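L-asparaginase I (Vibrio cholerae, PDB 2OCD) probably catalyses the hydrolysis of L-asparagine to L-aspartate and ammonium, working as a cytoplasmic homotetramer. Local coordinates at residues Q211-P220 against P234-F243. Numbering follows the deposited sequence.
Sequences QPIGVITMYP and PVNAMILLTF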
ATOM      1  N   GLN B 211     -18.853 -17.764 -30.458  1.00 16.73           N
ATOM      2  CA  GLN B 211     -20.253 -17.711 -30.119  1.00 16.00           C
ATOM      3  C   GLN B 211     -20.648 -16.268 -30.146  1.00 15.23           C
ATOM      4  O   GLN B 211     -19.886 -15.420 -29.682  1.00 14.84           O
ATOM      5  CB  GLN B 211     -20.516 -18.254 -28.716  1.00 15.90           C
ATOM      6  CG  GLN B 211     -20.073 -19.689 -28.501  1.00 17.77           C
ATOM      7  CD  GLN B 211     -20.936 -20.696 -29.256  1.00 19.09           C
ATOM      8  OE1 GLN B 211     -22.141 -20.445 -29.517  1.00 19.56           O
ATOM      9  NE2 GLN B 211     -20.330 -21.825 -29.635  1.00 14.10           N
ATOM     10  N   PRO B 212     -21.843 -15.984 -30.692  1.00 14.70           N
ATOM     11  CA  PRO B 212     -22.361 -14.639 -30.757  1.00 14.33           C
ATOM     12  C   PRO B 212     -22.888 -14.215 -29.386  1.00 14.34           C
ATOM     13  O   PRO B 212     -24.073 -14.300 -29.128  1.00 14.11           O
ATOM     14  CB  PRO B 212     -23.468 -14.754 -31.809  1.00 14.46           C
ATOM     15  CG  PRO B 212     -23.967 -16.168 -31.655  1.00 13.57           C
ATOM     16  CD  PRO B 212     -22.768 -16.962 -31.307  1.00 14.16           C
ATOM     17  N   ILE B 213     -21.976 -13.775 -28.521  1.00 14.51           N
ATOM     18  CA  ILE B 213     -22.295 -13.379 -27.168  1.00 14.30           C
ATOM     19  C   ILE B 213     -22.408 -11.873 -27.157  1.00 14.21           C
ATOM     20  O   ILE B 213     -21.469 -11.190 -27.530  1.00 13.85           O
ATOM     21  CB  ILE B 213     -21.181 -13.842 -26.208  1.00 14.64           C
ATOM     22  CG1 ILE B 213     -21.099 -15.381 -26.215  1.00 15.39           C
ATOM     23  CG2 ILE B 213     -21.419 -13.345 -24.772  1.00 14.11           C
ATOM     24  CD1 ILE B 213     -19.833 -15.934 -25.580  1.00 14.45           C
ATOM     25  N   GLY B 214     -23.559 -11.359 -26.737  1.00 14.27           N
ATOM     26  CA  GLY B 214     -23.733  -9.919 -26.519  1.00 13.99           C
ATOM     27  C   GLY B 214     -23.264  -9.514 -25.140  1.00 13.88           C
ATOM     28  O   GLY B 214     -23.285 -10.316 -24.220  1.00 14.21           O
ATOM     29  N   VAL B 215     -22.809  -8.274 -24.994  1.00 13.77           N
ATOM     30  CA  VAL B 215     -22.379  -7.754 -23.701  1.00 13.59           C
ATOM     31  C   VAL B 215     -22.949  -6.357 -23.437  1.00 14.57           C
ATOM     32  O   VAL B 215     -22.539  -5.422 -24.106  1.00 16.00           O
ATOM     33  CB  VAL B 215     -20.859  -7.680 -23.676  1.00 13.43           C
ATOM     34  CG1 VAL B 215     -20.358  -7.212 -22.296  1.00 10.37           C
ATOM     35  CG2 VAL B 215     -20.278  -9.011 -24.062  1.00 10.59           C
ATOM     36  N   ILE B 216     -23.857  -6.196 -22.468  1.00 15.23           N
ATOM     37  CA  ILE B 216     -24.490  -4.883 -22.197  1.00 15.53           C
ATOM     38  C   ILE B 216     -23.999  -4.285 -20.874  1.00 15.10           C
ATOM     39  O   ILE B 216     -23.984  -4.967 -19.836  1.00 14.79           O
ATOM     40  CB  ILE B 216     -26.036  -4.953 -22.050  1.00 15.94           C
ATOM     41  CG1 ILE B 216     -26.709  -5.705 -23.177  1.00 17.92           C
ATOM     42  CG2 ILE B 216     -26.685  -3.565 -22.050  1.00 16.68           C
ATOM     43  CD1 ILE B 216     -28.204  -6.030 -22.838  1.00 17.47           C
ATOM     44  N   THR B 217     -23.624  -3.008 -20.941  1.00 14.82           N
ATOM     45  CA  THR B 217     -23.243  -2.200 -19.808  1.00 15.37           C
ATOM     46  C   THR B 217     -24.433  -1.280 -19.544  1.00 15.84           C
ATOM     47  O   THR B 217     -24.775  -0.429 -20.356  1.00 15.09           O
ATOM     48  CB  THR B 217     -22.018  -1.309 -20.096  1.00 15.31           C
ATOM     49  OG1 THR B 217     -20.969  -2.086 -20.694  1.00 17.45           O
ATOM     50  CG2 THR B 217     -21.521  -0.654 -18.787  1.00 13.75           C
HETATM   51  N   MSE B 218     -25.046  -1.433 -18.384  1.00 16.09           N
HETATM   52  CA  MSE B 218     -26.170  -0.610 -18.077  1.00 16.13           C
HETATM   53  C   MSE B 218     -25.623   0.768 -17.745  1.00 14.51           C
HETATM   54  O   MSE B 218     -24.560   0.906 -17.171  1.00 14.15           O
HETATM   55  CB  MSE B 218     -26.921  -1.146 -16.880  1.00 16.68           C
HETATM   56  CG  MSE B 218     -27.398  -2.532 -17.028  1.00 20.88           C
HETATM   57 SE   MSE B 218     -28.992  -2.715 -18.088  0.60 26.13          SE
HETATM   58  CE  MSE B 218     -29.560  -4.482 -17.485  1.00 20.96           C
ATOM     59  N   TYR B 219     -26.382   1.771 -18.121  1.00 12.90           N
ATOM     60  CA  TYR B 219     -26.164   3.093 -17.636  1.00 11.65           C
ATOM     61  C   TYR B 219     -27.542   3.618 -17.378  1.00 11.37           C
ATOM     62  O   TYR B 219     -28.497   3.023 -17.807  1.00  9.82           O
ATOM     63  CB  TYR B 219     -25.434   3.938 -18.660  1.00 11.09           C
ATOM     64  CG  TYR B 219     -25.983   3.855 -20.059  1.00 10.30           C
ATOM     65  CD1 TYR B 219     -26.975   4.730 -20.479  1.00  9.21           C
ATOM     66  CD2 TYR B 219     -25.486   2.906 -20.973  1.00 12.31           C
ATOM     67  CE1 TYR B 219     -27.453   4.727 -21.763  1.00  8.75           C
ATOM     68  CE2 TYR B 219     -25.974   2.841 -22.273  1.00 12.72           C
ATOM     69  CZ  TYR B 219     -26.964   3.791 -22.673  1.00 11.71           C
ATOM     70  OH  TYR B 219     -27.501   3.753 -23.960  1.00 11.65           O
ATOM     71  N   PRO B 220     -27.649   4.732 -16.652  1.00 12.18           N
ATOM     72  CA  PRO B 220     -28.968   5.243 -16.325  1.00 12.82           C
ATOM     73  C   PRO B 220     -29.675   5.671 -17.586  1.00 13.10           C
ATOM     74  O   PRO B 220     -29.058   6.305 -18.451  1.00 13.47           O
ATOM     75  CB  PRO B 220     -28.663   6.464 -15.446  1.00 12.81           C
ATOM     76  CG  PRO B 220     -27.251   6.257 -14.998  1.00 13.01           C
ATOM     77  CD  PRO B 220     -26.591   5.593 -16.117  1.00 11.75           C
ATOM     78  N   PRO B 234     -27.779 -13.285 -34.520  1.00 20.78           N
ATOM     79  CA  PRO B 234     -27.631 -14.654 -33.974  1.00 21.24           C
ATOM     80  C   PRO B 234     -27.342 -14.817 -32.464  1.00 20.84           C
ATOM     81  O   PRO B 234     -27.057 -15.919 -31.986  1.00 20.75           O
ATOM     82  CB  PRO B 234     -26.423 -15.174 -34.762  1.00 21.09           C
ATOM     83  CG  PRO B 234     -25.586 -13.923 -34.925  1.00 21.47           C
ATOM     84  CD  PRO B 234     -26.495 -12.742 -34.971  1.00 20.46           C
ATOM     85  N   VAL B 235     -27.426 -13.754 -31.704  1.00 20.50           N
ATOM     86  CA  VAL B 235     -26.912 -13.838 -30.349  1.00 19.97           C
ATOM     87  C   VAL B 235     -27.481 -15.010 -29.558  1.00 20.26           C
ATOM     88  O   VAL B 235     -28.680 -15.163 -29.431  1.00 20.55           O
ATOM     89  CB  VAL B 235     -27.127 -12.514 -29.647  1.00 20.08           C
ATOM     90  CG1 VAL B 235     -27.131 -12.709 -28.135  1.00 19.54           C
ATOM     91  CG2 VAL B 235     -26.044 -11.518 -30.146  1.00 17.37           C
ATOM     92  N   ASN B 236     -26.624 -15.873 -29.047  1.00 20.66           N
ATOM     93  CA  ASN B 236     -27.115 -16.979 -28.212  1.00 20.76           C
ATOM     94  C   ASN B 236     -26.834 -16.794 -26.694  1.00 21.48           C
ATOM     95  O   ASN B 236     -27.328 -17.596 -25.870  1.00 22.33           O
ATOM     96  CB  ASN B 236     -26.533 -18.310 -28.687  1.00 19.90           C
ATOM     97  CG  ASN B 236     -25.013 -18.345 -28.614  1.00 20.14           C
ATOM     98  OD1 ASN B 236     -24.370 -17.409 -28.083  1.00 18.10           O
ATOM     99  ND2 ASN B 236     -24.418 -19.416 -29.152  1.00 15.30           N
ATOM    100  N   ALA B 237     -26.033 -15.783 -26.333  1.00 21.20           N
ATOM    101  CA  ALA B 237     -25.765 -15.461 -24.927  1.00 21.33           C
ATOM    102  C   ALA B 237     -25.515 -13.965 -24.758  1.00 21.72           C
ATOM    103  O   ALA B 237     -25.271 -13.244 -25.731  1.00 21.41           O
ATOM    104  CB  ALA B 237     -24.598 -16.280 -24.353  1.00 21.27           C
HETATM  105  N   MSE B 238     -25.582 -13.527 -23.499  1.00 22.35           N
HETATM  106  CA  MSE B 238     -25.723 -12.134 -23.141  1.00 21.70           C
HETATM  107  C   MSE B 238     -25.197 -11.903 -21.726  1.00 19.36           C
HETATM  108  O   MSE B 238     -25.760 -12.383 -20.735  1.00 18.61           O
HETATM  109  CB  MSE B 238     -27.214 -11.803 -23.212  1.00 23.83           C
HETATM  110  CG  MSE B 238     -27.719 -10.565 -22.431  1.00 28.20           C
HETATM  111 SE   MSE B 238     -27.286  -8.940 -23.365  0.80 49.32          SE
HETATM  112  CE  MSE B 238     -27.250  -9.621 -25.235  1.00 44.56           C
ATOM    113  N   ILE B 239     -24.125 -11.153 -21.627  1.00 17.44           N
ATOM    114  CA  ILE B 239     -23.587 -10.732 -20.337  1.00 16.08           C
ATOM    115  C   ILE B 239     -24.097  -9.316 -19.989  1.00 15.15           C
ATOM    116  O   ILE B 239     -23.936  -8.371 -20.728  1.00 13.34           O
ATOM    117  CB  ILE B 239     -22.032 -10.775 -20.320  1.00 16.19           C
ATOM    118  CG1 ILE B 239     -21.547 -12.186 -20.641  1.00 14.39           C
ATOM    119  CG2 ILE B 239     -21.468 -10.338 -18.959  1.00 16.73           C
ATOM    120  CD1 ILE B 239     -20.024 -12.251 -20.828  1.00 15.25           C
ATOM    121  N   LEU B 240     -24.689  -9.206 -18.813  1.00 14.98           N
ATOM    122  CA  LEU B 240     -25.282  -7.982 -18.345  1.00 14.94           C
ATOM    123  C   LEU B 240     -24.416  -7.420 -17.260  1.00 14.62           C
ATOM    124  O   LEU B 240     -24.342  -8.036 -16.233  1.00 14.62           O
ATOM    125  CB  LEU B 240     -26.605  -8.344 -17.763  1.00 15.41           C
ATOM    126  CG  LEU B 240     -27.788  -7.465 -18.006  1.00 15.90           C
ATOM    127  CD1 LEU B 240     -28.038  -7.345 -19.513  1.00 16.52           C
ATOM    128  CD2 LEU B 240     -28.914  -8.201 -17.229  1.00 14.41           C
ATOM    129  N   LEU B 241     -23.738  -6.286 -17.505  1.00 14.39           N
ATOM    130  CA  LEU B 241     -22.873  -5.658 -16.515  1.00 13.54           C
ATOM    131  C   LEU B 241     -23.762  -4.641 -15.773  1.00 13.95           C
ATOM    132  O   LEU B 241     -24.182  -3.607 -16.325  1.00 14.95           O
ATOM    133  CB  LEU B 241     -21.631  -5.015 -17.167  1.00 12.13           C
ATOM    134  CG  LEU B 241     -20.808  -5.812 -18.215  1.00 12.10           C
ATOM    135  CD1 LEU B 241     -19.931  -4.956 -19.177  1.00  6.52           C
ATOM    136  CD2 LEU B 241     -19.931  -6.914 -17.571  1.00 11.02           C
ATOM    137  N   THR B 242     -24.086  -4.951 -14.527  1.00 13.80           N
ATOM    138  CA  THR B 242     -25.036  -4.149 -13.759  1.00 13.86           C
ATOM    139  C   THR B 242     -24.311  -3.386 -12.648  1.00 14.05           C
ATOM    140  O   THR B 242     -23.094  -3.566 -12.470  1.00 12.95           O
ATOM    141  CB  THR B 242     -26.138  -5.024 -13.162  1.00 14.00           C
ATOM    142  OG1 THR B 242     -25.558  -5.952 -12.251  1.00 12.50           O
ATOM    143  CG2 THR B 242     -26.938  -5.797 -14.271  1.00 13.10           C
ATOM    144  N   PHE B 243     -25.066  -2.563 -11.903  1.00 14.03           N
ATOM    145  CA  PHE B 243     -24.510  -1.776 -10.763  1.00 14.63           C
ATOM    146  C   PHE B 243     -24.395  -2.470  -9.410  1.00 14.88           C
ATOM    147  O   PHE B 243     -25.194  -3.330  -9.023  1.00 14.59           O
ATOM    148  CB  PHE B 243     -25.318  -0.513 -10.506  1.00 14.67           C
ATOM    149  CG  PHE B 243     -25.808   0.162 -11.757  1.00 15.46           C
ATOM    150  CD1 PHE B 243     -24.925   0.749 -12.628  1.00 13.44           C
ATOM    151  CD2 PHE B 243     -27.149   0.213 -12.046  1.00 13.58           C
ATOM    152  CE1 PHE B 243     -25.375   1.379 -13.772  1.00 13.71           C
ATOM    153  CE2 PHE B 243     -27.584   0.868 -13.166  1.00 13.63           C
ATOM    154  CZ  PHE B 243     -26.691   1.458 -14.021  1.00 13.12           C
TER
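G214 and I216 of strand 213-217 carry the backbone pairing with strand 237-242. G214 N donates to A237 O (2.7 Å) and G214 O accepts from I239 N; I216 N then donates to I239 O and I216 O accepts from L241 N. M218 N to L241 O continues the parallel ladder past the first strand, and N236 N to P212 O (3.0 Å) precedes it, where P212 centres an inverse gamma turn. CA-H groups of I213 and V215 lean on the same carbonyls, A237 O and I239 O.

Beside that turn the side-chain amides of Q211 and N236 meet nearly coplanar, 13° apart. N236 ND2 reaches Q211 OE1 in the carbonyl plane, modelled at 2.5 Å, doubtfully short for such a bond, while Q211 NE2 is held by S315. N236 CG sits between its backbone N and carbonyl carbon (chi1 61°), bringing the amide face against P212 CD, 3.6 Å from N236 OD1. The P212 ring also packs on P234, P212 CB to P234 CG 3.9 Å.

Apolar contacts line both sheet faces. On one, I216 CD1 lies 3.6 Å from L240 CD1 and doubtfully close to the selenium of M238. On the other, L241 CD1 touches both V215 CG1 and T217 OG1, the latter at 3.4 Å, and I213 and I239 pack against helix 303-315. V215 and T217 also meet T217 and V215 of the second subunit. Past the end of strand 213-217, M218 CE reaches L240 CG (3.5 Å) and F243 CZ abuts M218 CB.

Helix 224-231 covers I216 and M238, completing the beta-alpha-beta crossover that opens the parallel sheet of the asparaginase C-terminal domain.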